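Local coordinates for macro domain-containing protein (Thermosipho africanus, PDB 7OMU) that joins a DarT-family domain to a macro domain that holds adenosine-5-diphosphoribose in the model, at residues F23-V35 with N84-L97. The protein carries 1 engineered substitution. Residues are numbered along the deposited sequence; the frame is centred on the assembly and turned at random.
Sequences FRELYYITHIDNV and NLYFQPRNPMLYRL
A single antiparallel bridge between Y27 and Y86 ties together the edge strands of two separate sheets in the DarT-like domain. The two backbones bond in both directions: Y27 N reaches Y86 O at 3.0 Å, and Y86 N returns to Y27 O at 2.8 Å. The strands run at 122° to each other, which is consistent with pairing limited to this one hydrogen-bonded pair, and side chains carry the rest of the contact. P89 lies over one face of the Y27 ring in a CH-pi contact, its CG 4.1 Å from the ring centroid and 29° off the normal, while the carbonyl oxygens of Y86 and F87 sit near the ring plane at its edge. On the other side of the chain, L26 runs alongside F87 and brings CD2 to 3.5 Å from F87 CD1; L85 CD2 packs on Y28 CB. Two sheets meeting through their outermost strands are consistent with the split-sheet core of DarT-family domains: strand 25-31 continues its own sheet through backbone bonds to strand 107-113, as L85 does through C171 in the other. Beyond the bridge, I29 packs between Y86, at the end of strand 82-86, and the helix starting at P92. Chi1 of -59° puts its CG1 beside the backbone N and CG2 anti to it; I29 CD1 thus lies 3.7 Å from Y86 CE2 and also meets L94 CB, while I29 CG2 reaches L97 CD1 at 4.0 Å. The helix start is fixed by N91, the N-cap, whose OD1 accepts from L94 N and, weakly, from M93 N. Its ND2 donates to Q88 O in the carbonyl plane, on a lone pair, and lies over one face of the Y86 ring; N84 ND2 lies over the opposite face.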
loop_
_atom_site.group_PDB
_atom_site.type_symbol
_atom_site.label_atom_id
_atom_site.label_comp_id
_atom_site.label_asym_id
_atom_site.label_seq_id
_atom_site.Cartn_x
_atom_site.Cartn_y
_atom_site.Cartn_z
ATOM N N PHE A 23 21.237 -4.121 1.140
ATOM C CA PHE A 23 20.672 -2.855 1.714
ATOM C C PHE A 23 19.967 -3.160 3.047
ATOM O O PHE A 23 19.596 -4.327 3.281
ATOM C CB PHE A 23 19.748 -2.148 0.708
ATOM C CG PHE A 23 18.812 -3.010 -0.112
ATOM C CD1 PHE A 23 19.207 -3.553 -1.329
ATOM C CD2 PHE A 23 17.508 -3.237 0.310
ATOM C CE1 PHE A 23 18.336 -4.332 -2.080
ATOM C CE2 PHE A 23 16.637 -4.013 -0.444
ATOM C CZ PHE A 23 17.052 -4.558 -1.638
ATOM N N ARG A 24 19.833 -2.146 3.911
ATOM C CA ARG A 24 18.792 -2.081 4.973
ATOM C C ARG A 24 18.872 -0.747 5.736
ATOM O O ARG A 24 19.987 -0.272 6.028
ATOM C CB ARG A 24 18.860 -3.245 5.970
ATOM C CG ARG A 24 17.695 -3.203 6.949
ATOM C CD ARG A 24 17.761 -4.205 8.069
ATOM N NE ARG A 24 18.974 -4.044 8.851
ATOM C CZ ARG A 24 19.522 -5.011 9.578
ATOM N NH1 ARG A 24 18.970 -6.214 9.605
ATOM N NH2 ARG A 24 20.637 -4.789 10.250
ATOM N N GLU A 25 17.695 -0.181 6.033
ATOM C CA GLU A 25 17.448 0.919 6.999
ATOM C C GLU A 25 16.300 0.505 7.925
ATOM O O GLU A 25 15.539 -0.394 7.551
ATOM C CB GLU A 25 17.038 2.185 6.252
ATOM C CG GLU A 25 18.193 2.962 5.649
ATOM C CD GLU A 25 17.766 4.109 4.748
ATOM O OE1 GLU A 25 16.679 3.992 4.128
ATOM O OE2 GLU A 25 18.512 5.120 4.682
ATOM N N LEU A 26 16.175 1.146 9.084
ATOM C CA LEU A 26 14.969 1.075 9.949
ATOM C C LEU A 26 14.238 2.420 9.858
ATOM O O LEU A 26 14.867 3.413 9.448
ATOM C CB LEU A 26 15.390 0.737 11.381
ATOM C CG LEU A 26 15.952 -0.668 11.583
ATOM C CD1 LEU A 26 16.719 -0.758 12.887
ATOM C CD2 LEU A 26 14.851 -1.711 11.563
ATOM N N TYR A 27 12.952 2.450 10.207
ATOM C CA TYR A 27 12.016 3.544 9.848
ATOM C C TYR A 27 11.145 3.916 11.047
ATOM O O TYR A 27 10.536 3.019 11.656
ATOM C CB TYR A 27 11.162 3.108 8.658
ATOM C CG TYR A 27 11.958 2.681 7.451
ATOM C CD1 TYR A 27 12.455 3.616 6.556
ATOM C CD2 TYR A 27 12.239 1.344 7.213
ATOM C CE1 TYR A 27 13.207 3.237 5.457
ATOM C CE2 TYR A 27 12.977 0.949 6.109
ATOM C CZ TYR A 27 13.466 1.898 5.228
ATOM O OH TYR A 27 14.203 1.510 4.146
ATOM N N TYR A 28 11.101 5.211 11.373
ATOM C CA TYR A 28 10.230 5.803 12.421
ATOM C C TYR A 28 9.254 6.766 11.742
ATOM O O TYR A 28 9.711 7.747 11.123
ATOM C CB TYR A 28 11.075 6.501 13.483
ATOM C CG TYR A 28 10.289 7.162 14.586
ATOM C CD1 TYR A 28 9.762 6.428 15.636
ATOM C CD2 TYR A 28 10.079 8.531 14.588
ATOM C CE1 TYR A 28 9.058 7.042 16.666
ATOM C CE2 TYR A 28 9.366 9.156 15.599
ATOM C CZ TYR A 28 8.855 8.412 16.645
ATOM O OH TYR A 28 8.158 9.048 17.633
ATOM N N ILE A 29 7.955 6.465 11.828
ATOM C CA ILE A 29 6.848 7.321 11.307
ATOM C C ILE A 29 6.599 8.438 12.320
ATOM O O ILE A 29 6.524 8.120 13.521
ATOM C CB ILE A 29 5.573 6.488 11.077
ATOM C CG1 ILE A 29 5.810 5.352 10.082
ATOM C CG2 ILE A 29 4.418 7.377 10.643
ATOM C CD1 ILE A 29 4.766 4.267 10.154
ATOM N N THR A 30 6.452 9.680 11.855
ATOM C CA THR A 30 6.144 10.857 12.711
ATOM C C THR A 30 5.489 11.975 11.896
ATOM O O THR A 30 5.576 11.950 10.654
ATOM C CB THR A 30 7.408 11.380 13.403
ATOM O OG1 THR A 30 6.998 12.222 14.483
ATOM C CG2 THR A 30 8.331 12.127 12.466
ATOM N N HIS A 31 4.873 12.936 12.585
ATOM C CA HIS A 31 4.375 14.201 11.990
ATOM C C HIS A 31 5.593 15.011 11.543
ATOM O O HIS A 31 6.607 15.002 12.260
ATOM C CB HIS A 31 3.482 14.963 12.977
ATOM C CG HIS A 31 2.594 15.970 12.328
ATOM N ND1 HIS A 31 3.086 17.107 11.714
ATOM C CD2 HIS A 31 1.250 16.021 12.201
ATOM C CE1 HIS A 31 2.084 17.813 11.233
ATOM N NE2 HIS A 31 0.946 17.171 11.520
ATOM N N ILE A 32 5.502 15.673 10.393
ATOM C CA ILE A 32 6.657 16.375 9.764
ATOM C C ILE A 32 7.032 17.605 10.604
ATOM O O ILE A 32 8.166 18.093 10.453
ATOM C CB ILE A 32 6.365 16.718 8.291
ATOM C CG1 ILE A 32 7.627 17.214 7.584
ATOM C CG2 ILE A 32 5.217 17.706 8.174
ATOM C CD1 ILE A 32 7.507 17.301 6.083
ATOM N N ASP A 33 6.127 18.075 11.471
ATOM C CA ASP A 33 6.380 19.193 12.420
ATOM C C ASP A 33 7.459 18.785 13.434
ATOM O O ASP A 33 8.172 19.685 13.925
ATOM C CB ASP A 33 5.091 19.631 13.121
ATOM C CG ASP A 33 4.079 20.329 12.220
ATOM O OD1 ASP A 33 4.453 20.730 11.087
ATOM O OD2 ASP A 33 2.913 20.472 12.659
ATOM N N ASN A 34 7.596 17.483 13.717
ATOM C CA ASN A 34 8.504 16.946 14.767
ATOM C C ASN A 34 9.931 16.743 14.239
ATOM O O ASN A 34 10.809 16.450 15.069
ATOM C CB ASN A 34 8.002 15.615 15.327
ATOM C CG ASN A 34 6.668 15.728 16.030
ATOM O OD1 ASN A 34 6.339 16.776 16.585
ATOM N ND2 ASN A 34 5.900 14.648 16.024
ATOM N N VAL A 35 10.170 16.871 12.931
ATOM C CA VAL A 35 11.445 16.419 12.296
ATOM C C VAL A 35 12.621 17.226 12.847
ATOM O O VAL A 35 13.643 16.634 13.191
ATOM C CB VAL A 35 11.386 16.452 10.755
ATOM C CG1 VAL A 35 12.744 16.159 10.130
ATOM C CG2 VAL A 35 10.340 15.482 10.225
ATOM N N ASN A 84 9.882 2.796 18.638
ATOM C CA ASN A 84 9.420 1.747 17.688
ATOM C C ASN A 84 9.964 2.055 16.289
ATOM O O ASN A 84 9.413 2.954 15.621
ATOM C CB ASN A 84 7.892 1.640 17.711
ATOM C CG ASN A 84 7.365 0.374 17.075
ATOM O OD1 ASN A 84 7.019 -0.574 17.771
ATOM N ND2 ASN A 84 7.284 0.355 15.757
ATOM N N LEU A 85 11.012 1.337 15.875
ATOM C CA LEU A 85 11.626 1.434 14.524
ATOM C C LEU A 85 11.153 0.249 13.677
ATOM O O LEU A 85 11.636 -0.870 13.918
ATOM C CB LEU A 85 13.152 1.433 14.666
ATOM C CG LEU A 85 13.728 2.492 15.602
ATOM C CD1 LEU A 85 15.246 2.467 15.583
ATOM C CD2 LEU A 85 13.220 3.876 15.236
ATOM N N TYR A 86 10.239 0.483 12.734
ATOM C CA TYR A 86 9.653 -0.558 11.848
ATOM C C TYR A 86 10.691 -1.010 10.814
ATOM O O TYR A 86 11.485 -0.172 10.361
ATOM C CB TYR A 86 8.422 -0.029 11.109
ATOM C CG TYR A 86 7.230 0.315 11.966
ATOM C CD1 TYR A 86 6.458 -0.677 12.549
ATOM C CD2 TYR A 86 6.846 1.629 12.160
ATOM C CE1 TYR A 86 5.346 -0.372 13.319
ATOM C CE2 TYR A 86 5.741 1.952 12.928
ATOM C CZ TYR A 86 4.986 0.949 13.509
ATOM O OH TYR A 86 3.899 1.277 14.269
ATOM N N PHE A 87 10.661 -2.289 10.434
ATOM C CA PHE A 87 11.417 -2.837 9.278
ATOM C C PHE A 87 10.697 -2.452 7.986
ATOM O O PHE A 87 11.366 -2.274 6.946
ATOM C CB PHE A 87 11.537 -4.358 9.373
ATOM C CG PHE A 87 12.365 -4.827 10.535
ATOM C CD1 PHE A 87 13.746 -4.821 10.459
ATOM C CD2 PHE A 87 11.764 -5.252 11.706
ATOM C CE1 PHE A 87 14.513 -5.234 11.534
ATOM C CE2 PHE A 87 12.534 -5.664 12.781
ATOM C CZ PHE A 87 13.904 -5.663 12.691
ATOM N N GLN A 88 9.365 -2.364 8.064
ATOM C CA GLN A 88 8.473 -1.972 6.949
ATOM C C GLN A 88 7.542 -0.866 7.432
ATOM O O GLN A 88 6.619 -1.130 8.194
ATOM C CB GLN A 88 7.681 -3.191 6.471
ATOM C CG GLN A 88 6.601 -2.849 5.457
ATOM C CD GLN A 88 7.201 -2.241 4.216
ATOM O OE1 GLN A 88 7.340 -1.019 4.097
ATOM N NE2 GLN A 88 7.584 -3.112 3.294
ATOM N N PRO A 89 7.765 0.402 7.027
ATOM C CA PRO A 89 6.875 1.502 7.410
ATOM C C PRO A 89 5.580 1.584 6.583
ATOM O O PRO A 89 4.617 2.146 7.084
ATOM C CB PRO A 89 7.733 2.750 7.158
ATOM C CG PRO A 89 8.641 2.340 6.018
ATOM C CD PRO A 89 8.904 0.860 6.215
ATOM N N ARG A 90 5.585 1.053 5.353
ATOM C CA ARG A 90 4.391 0.989 4.468
ATOM C C ARG A 90 3.493 -0.142 4.974
ATOM O O ARG A 90 3.462 -1.209 4.322
ATOM C CB ARG A 90 4.829 0.784 3.016
ATOM C CG ARG A 90 3.723 0.967 1.988
ATOM C CD ARG A 90 4.264 0.751 0.585
ATOM N NE ARG A 90 3.239 0.805 -0.450
ATOM C CZ ARG A 90 2.370 -0.174 -0.716
ATOM N NH1 ARG A 90 2.380 -1.298 -0.012
ATOM N NH2 ARG A 90 1.483 -0.023 -1.688
ATOM N N ASN A 91 2.782 0.110 6.082
ATOM C CA ASN A 91 2.130 -0.913 6.944
ATOM C C ASN A 91 0.800 -0.379 7.480
ATOM O O ASN A 91 0.504 0.805 7.339
ATOM C CB ASN A 91 3.089 -1.320 8.067
ATOM C CG ASN A 91 3.366 -0.199 9.047
ATOM O OD1 ASN A 91 2.458 0.509 9.475
ATOM N ND2 ASN A 91 4.624 -0.038 9.420
ATOM N N PRO A 92 -0.042 -1.230 8.119
ATOM C CA PRO A 92 -1.327 -0.798 8.681
ATOM C C PRO A 92 -1.353 0.479 9.534
ATOM O O PRO A 92 -2.374 1.136 9.537
ATOM C CB PRO A 92 -1.687 -1.979 9.595
ATOM C CG PRO A 92 -1.140 -3.169 8.865
ATOM C CD PRO A 92 0.165 -2.678 8.283
ATOM N N MET A 93 -0.273 0.774 10.262
ATOM C CA MET A 93 -0.187 1.968 11.141
ATOM C C MET A 93 -0.180 3.217 10.258
ATOM O O MET A 93 -1.046 4.094 10.466
ATOM C CB MET A 93 1.070 1.956 12.015
ATOM C CG MET A 93 1.136 3.125 12.989
ATOM S SD MET A 93 -0.368 3.237 13.997
ATOM C CE MET A 93 0.142 2.294 15.436
ATOM N N LEU A 94 0.749 3.285 9.302
ATOM C CA LEU A 94 0.852 4.418 8.344
ATOM C C LEU A 94 -0.482 4.576 7.605
ATOM O O LEU A 94 -0.950 5.721 7.460
ATOM C CB LEU A 94 1.998 4.170 7.361
ATOM C CG LEU A 94 2.280 5.316 6.393
ATOM C CD1 LEU A 94 2.459 6.640 7.125
ATOM C CD2 LEU A 94 3.510 5.019 5.566
ATOM N N TYR A 95 -1.082 3.463 7.185
ATOM C CA TYR A 95 -2.396 3.441 6.499
ATOM C C TYR A 95 -3.476 3.995 7.433
ATOM O O TYR A 95 -4.325 4.764 6.951
ATOM C CB TYR A 95 -2.771 2.033 6.040
ATOM C CG TYR A 95 -3.857 2.037 5.000
ATOM C CD1 TYR A 95 -3.551 2.225 3.664
ATOM C CD2 TYR A 95 -5.192 1.911 5.353
ATOM C CE1 TYR A 95 -4.542 2.245 2.697
ATOM C CE2 TYR A 95 -6.195 1.935 4.399
ATOM C CZ TYR A 95 -5.867 2.100 3.066
ATOM O OH TYR A 95 -6.843 2.129 2.114
ATOM N N ARG A 96 -3.453 3.598 8.710
ATOM C CA ARG A 96 -4.431 4.055 9.735
ATOM C C ARG A 96 -4.350 5.578 9.857
ATOM O O ARG A 96 -5.418 6.211 9.926
ATOM C CB ARG A 96 -4.185 3.400 11.098
ATOM C CG ARG A 96 -4.835 4.131 12.268
ATOM C CD ARG A 96 -5.132 3.254 13.456
ATOM N NE ARG A 96 -6.395 3.649 14.068
ATOM C CZ ARG A 96 -7.012 2.997 15.048
ATOM N NH1 ARG A 96 -6.486 1.898 15.564
ATOM N NH2 ARG A 96 -8.161 3.453 15.521
ATOM N N LEU A 97 -3.135 6.132 9.900
ATOM C CA LEU A 97 -2.914 7.590 10.071
ATOM C C LEU A 97 -3.506 8.341 8.876
ATOM O O LEU A 97 -4.100 9.411 9.093
ATOM C CB LEU A 97 -1.417 7.883 10.215
ATOM C CG LEU A 97 -0.726 7.322 11.457
ATOM C CD1 LEU A 97 0.629 7.977 11.640
ATOM C CD2 LEU A 97 -1.566 7.501 12.716
#